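Local structure of probable exosome complex exonuclease 2 (Methanothermobacter thermautotrophicus, 2WNR) at residues Leu194-Ala199 with Ser252-Lys257. The protein is a probable non-catalytic subunit of the archaeal exosome, an RNA-degrading complex, in which it probably contributes to structuring the active site of its partner Rrp41. Residues are numbered along the deposited sequence; the frame is centred on the assembly and turned at random.
Sequences LMCTFA and SIAVEK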
ATOM      1  N   LEU A 194      34.181   9.651  -0.296  1.00 21.92           N
ATOM      2  CA  LEU A 194      33.910   8.332  -0.860  1.00 22.97           C
ATOM      3  C   LEU A 194      33.978   7.259   0.221  1.00 23.95           C
ATOM      4  O   LEU A 194      34.336   7.551   1.368  1.00 24.90           O
ATOM      5  CB  LEU A 194      34.858   8.010  -2.024  1.00 22.40           C
ATOM      6  CG  LEU A 194      34.678   8.785  -3.338  1.00 22.18           C
ATOM      7  CD1 LEU A 194      35.736   8.378  -4.342  1.00 23.24           C
ATOM      8  CD2 LEU A 194      33.282   8.623  -3.944  1.00 21.67           C
ATOM      9  N   MET A 195      33.659   6.020  -0.157  1.00 23.41           N
ATOM     10  CA  MET A 195      33.480   4.957   0.812  1.00 23.33           C
ATOM     11  C   MET A 195      34.241   3.675   0.492  1.00 24.08           C
ATOM     12  O   MET A 195      34.303   3.223  -0.660  1.00 23.74           O
ATOM     13  CB  MET A 195      31.993   4.662   0.953  1.00 23.15           C
ATOM     14  CG  MET A 195      31.635   3.609   1.972  1.00 23.61           C
ATOM     15  SD  MET A 195      29.869   3.655   2.334  1.00 23.59           S
ATOM     16  CE  MET A 195      29.777   5.154   3.328  1.00 23.22           C
ATOM     17  N   CYS A 196      34.807   3.094   1.545  1.00 24.40           N
ATOM     18  CA  CYS A 196      35.462   1.800   1.488  1.00 23.87           C
ATOM     19  C   CYS A 196      34.709   0.805   2.359  1.00 23.80           C
ATOM     20  O   CYS A 196      34.425   1.092   3.524  1.00 24.76           O
ATOM     21  CB  CYS A 196      36.889   1.929   1.994  1.00 23.23           C
ATOM     22  SG  CYS A 196      37.969   2.859   0.918  1.00 26.49           S
ATOM     23  N   THR A 197      34.386  -0.355   1.789  1.00 22.85           N
ATOM     24  CA  THR A 197      33.740  -1.435   2.522  1.00 22.08           C
ATOM     25  C   THR A 197      34.711  -2.591   2.681  1.00 22.23           C
ATOM     26  O   THR A 197      35.346  -3.016   1.715  1.00 22.45           O
ATOM     27  CB  THR A 197      32.466  -1.932   1.813  1.00 22.38           C
ATOM     28  OG1 THR A 197      31.507  -0.872   1.768  1.00 24.00           O
ATOM     29  CG2 THR A 197      31.840  -3.089   2.563  1.00 21.26           C
ATOM     30  N   PHE A 198      34.813  -3.089   3.909  1.00 22.11           N
ATOM     31  CA  PHE A 198      35.689  -4.205   4.253  1.00 22.01           C
ATOM     32  C   PHE A 198      34.869  -5.391   4.721  1.00 22.28           C
ATOM     33  O   PHE A 198      33.809  -5.218   5.310  1.00 23.52           O
ATOM     34  CB  PHE A 198      36.641  -3.802   5.380  1.00 22.37           C
ATOM     35  CG  PHE A 198      37.492  -2.619   5.056  1.00 22.23           C
ATOM     36  CD1 PHE A 198      38.797  -2.790   4.637  1.00 18.85           C
ATOM     37  CD2 PHE A 198      36.988  -1.328   5.173  1.00 22.59           C
ATOM     38  CE1 PHE A 198      39.593  -1.689   4.333  1.00 22.96           C
ATOM     39  CE2 PHE A 198      37.777  -0.221   4.872  1.00 21.42           C
ATOM     40  CZ  PHE A 198      39.078  -0.398   4.452  1.00 20.18           C
ATOM     41  N   ALA A 199      35.372  -6.592   4.484  1.00 21.34           N
ATOM     42  CA  ALA A 199      34.713  -7.798   4.951  1.00 21.63           C
ATOM     43  C   ALA A 199      35.629  -8.585   5.878  1.00 22.43           C
ATOM     44  O   ALA A 199      36.772  -8.873   5.525  1.00 23.07           O
ATOM     45  CB  ALA A 199      34.286  -8.656   3.769  1.00 21.81           C
ATOM     46  N   SER A 252      42.027   2.989   9.307  1.00 19.39           N
ATOM     47  CA  SER A 252      43.379   3.231   8.813  1.00 20.49           C
ATOM     48  C   SER A 252      43.473   3.054   7.295  1.00 20.83           C
ATOM     49  O   SER A 252      43.831   3.999   6.588  1.00 22.59           O
ATOM     50  CB  SER A 252      44.393   2.340   9.545  1.00 20.32           C
ATOM     51  OG  SER A 252      45.716   2.627   9.134  1.00 20.51           O
ATOM     52  N   ILE A 253      43.131   1.864   6.796  1.00 20.07           N
ATOM     53  CA  ILE A 253      43.130   1.619   5.349  1.00 19.49           C
ATOM     54  C   ILE A 253      42.223   2.613   4.621  1.00 20.58           C
ATOM     55  O   ILE A 253      42.672   3.285   3.690  1.00 22.00           O
ATOM     56  CB  ILE A 253      42.773   0.146   4.952  1.00 18.49           C
ATOM     57  CG1 ILE A 253      43.907  -0.819   5.318  1.00 16.05           C
ATOM     58  CG2 ILE A 253      42.541   0.029   3.472  1.00 13.15           C
ATOM     59  CD1 ILE A 253      43.548  -1.789   6.405  1.00 12.60           C
ATOM     60  N   ALA A 254      40.969   2.723   5.055  1.00 20.57           N
ATOM     61  CA  ALA A 254      40.005   3.608   4.393  1.00 21.26           C
ATOM     62  C   ALA A 254      40.563   5.022   4.197  1.00 23.02           C
ATOM     63  O   ALA A 254      40.454   5.595   3.107  1.00 23.09           O
ATOM     64  CB  ALA A 254      38.676   3.639   5.147  1.00 19.23           C
ATOM     65  N   VAL A 255      41.196   5.559   5.239  1.00 24.15           N
ATOM     66  CA  VAL A 255      41.774   6.905   5.198  1.00 24.63           C
ATOM     67  C   VAL A 255      42.954   7.049   4.202  1.00 26.13           C
ATOM     68  O   VAL A 255      43.226   8.148   3.711  1.00 26.28           O
ATOM     69  CB  VAL A 255      42.117   7.398   6.637  1.00 24.81           C
ATOM     70  CG1 VAL A 255      42.885   8.716   6.628  1.00 20.97           C
ATOM     71  CG2 VAL A 255      40.834   7.554   7.443  1.00 23.77           C
ATOM     72  N   GLU A 256      43.633   5.948   3.885  1.00 26.99           N
ATOM     73  CA  GLU A 256      44.721   5.994   2.902  1.00 27.72           C
ATOM     74  C   GLU A 256      44.286   5.588   1.489  1.00 26.14           C
ATOM     75  O   GLU A 256      44.984   5.865   0.522  1.00 26.46           O
ATOM     76  CB  GLU A 256      45.933   5.173   3.362  1.00 29.91           C
ATOM     77  CG  GLU A 256      45.714   3.658   3.385  1.00 35.40           C
ATOM     78  CD  GLU A 256      47.014   2.873   3.492  1.00 39.05           C
ATOM     79  OE1 GLU A 256      47.708   2.996   4.528  1.00 35.88           O
ATOM     80  OE2 GLU A 256      47.330   2.129   2.535  1.00 40.81           O
ATOM     81  N   LYS A 257      43.130   4.942   1.381  1.00 25.11           N
ATOM     82  CA  LYS A 257      42.570   4.561   0.084  1.00 23.89           C
ATOM     83  C   LYS A 257      41.689   5.643  -0.553  1.00 24.55           C
ATOM     84  O   LYS A 257      41.818   5.920  -1.740  1.00 25.93           O
ATOM     85  CB  LYS A 257      41.800   3.234   0.184  1.00 22.44           C
ATOM     86  CG  LYS A 257      42.690   1.996   0.329  1.00 20.42           C
ATOM     87  CD  LYS A 257      43.334   1.621  -0.997  1.00 18.02           C
ATOM     88  CE  LYS A 257      44.492   0.670  -0.806  1.00 15.95           C
ATOM     89  NZ  LYS A 257      44.983   0.208  -2.125  1.00 18.43           N
TER
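Phe198 and Cys196 of strand 194-199 pack against Ile253, Ala254 and Lys257 of helix 252-257, a helix-on-sheet contact in the second 3' exoribonuclease family domain of this RNase PH-family subunit. The phenyl ring meets the helix with its edge: CE1 lies 3.5 Å from Ile253 CG2, close to the ring plane, and CZ stands 3.7 Å from Ala254 N. On the other flank of the ring tip, CE2 reaches Ala254 CB at 4.0 Å. That methyl also touches the strand one pleat further back, 4.0 Å from Cys196 CB, so one methyl covers both strand side chains. Lys257 contributes the base of its side chain, with CB 3.9 Å from Cys196 SG. No hydrogen bond joins the segments; their contact is apolar and largely buried. The strand and helix axes come within 8.5 Å and run at 142°, closer to antiparallel than to perpendicular. With chi1 at -71° the CG2 branch of Ile253 is anti to the backbone N and meets the ring. Further out, Leu207 of the neighbouring strand 204-207 touches Phe198, Cys196 and Lys257, while Met195 and Thr197 pack on helix 150-164, across the sheet from helix 244-268. Beyond its CB, Lys257 bends at chi2 and carries NZ away to a weak hydrogen bond with His32 O.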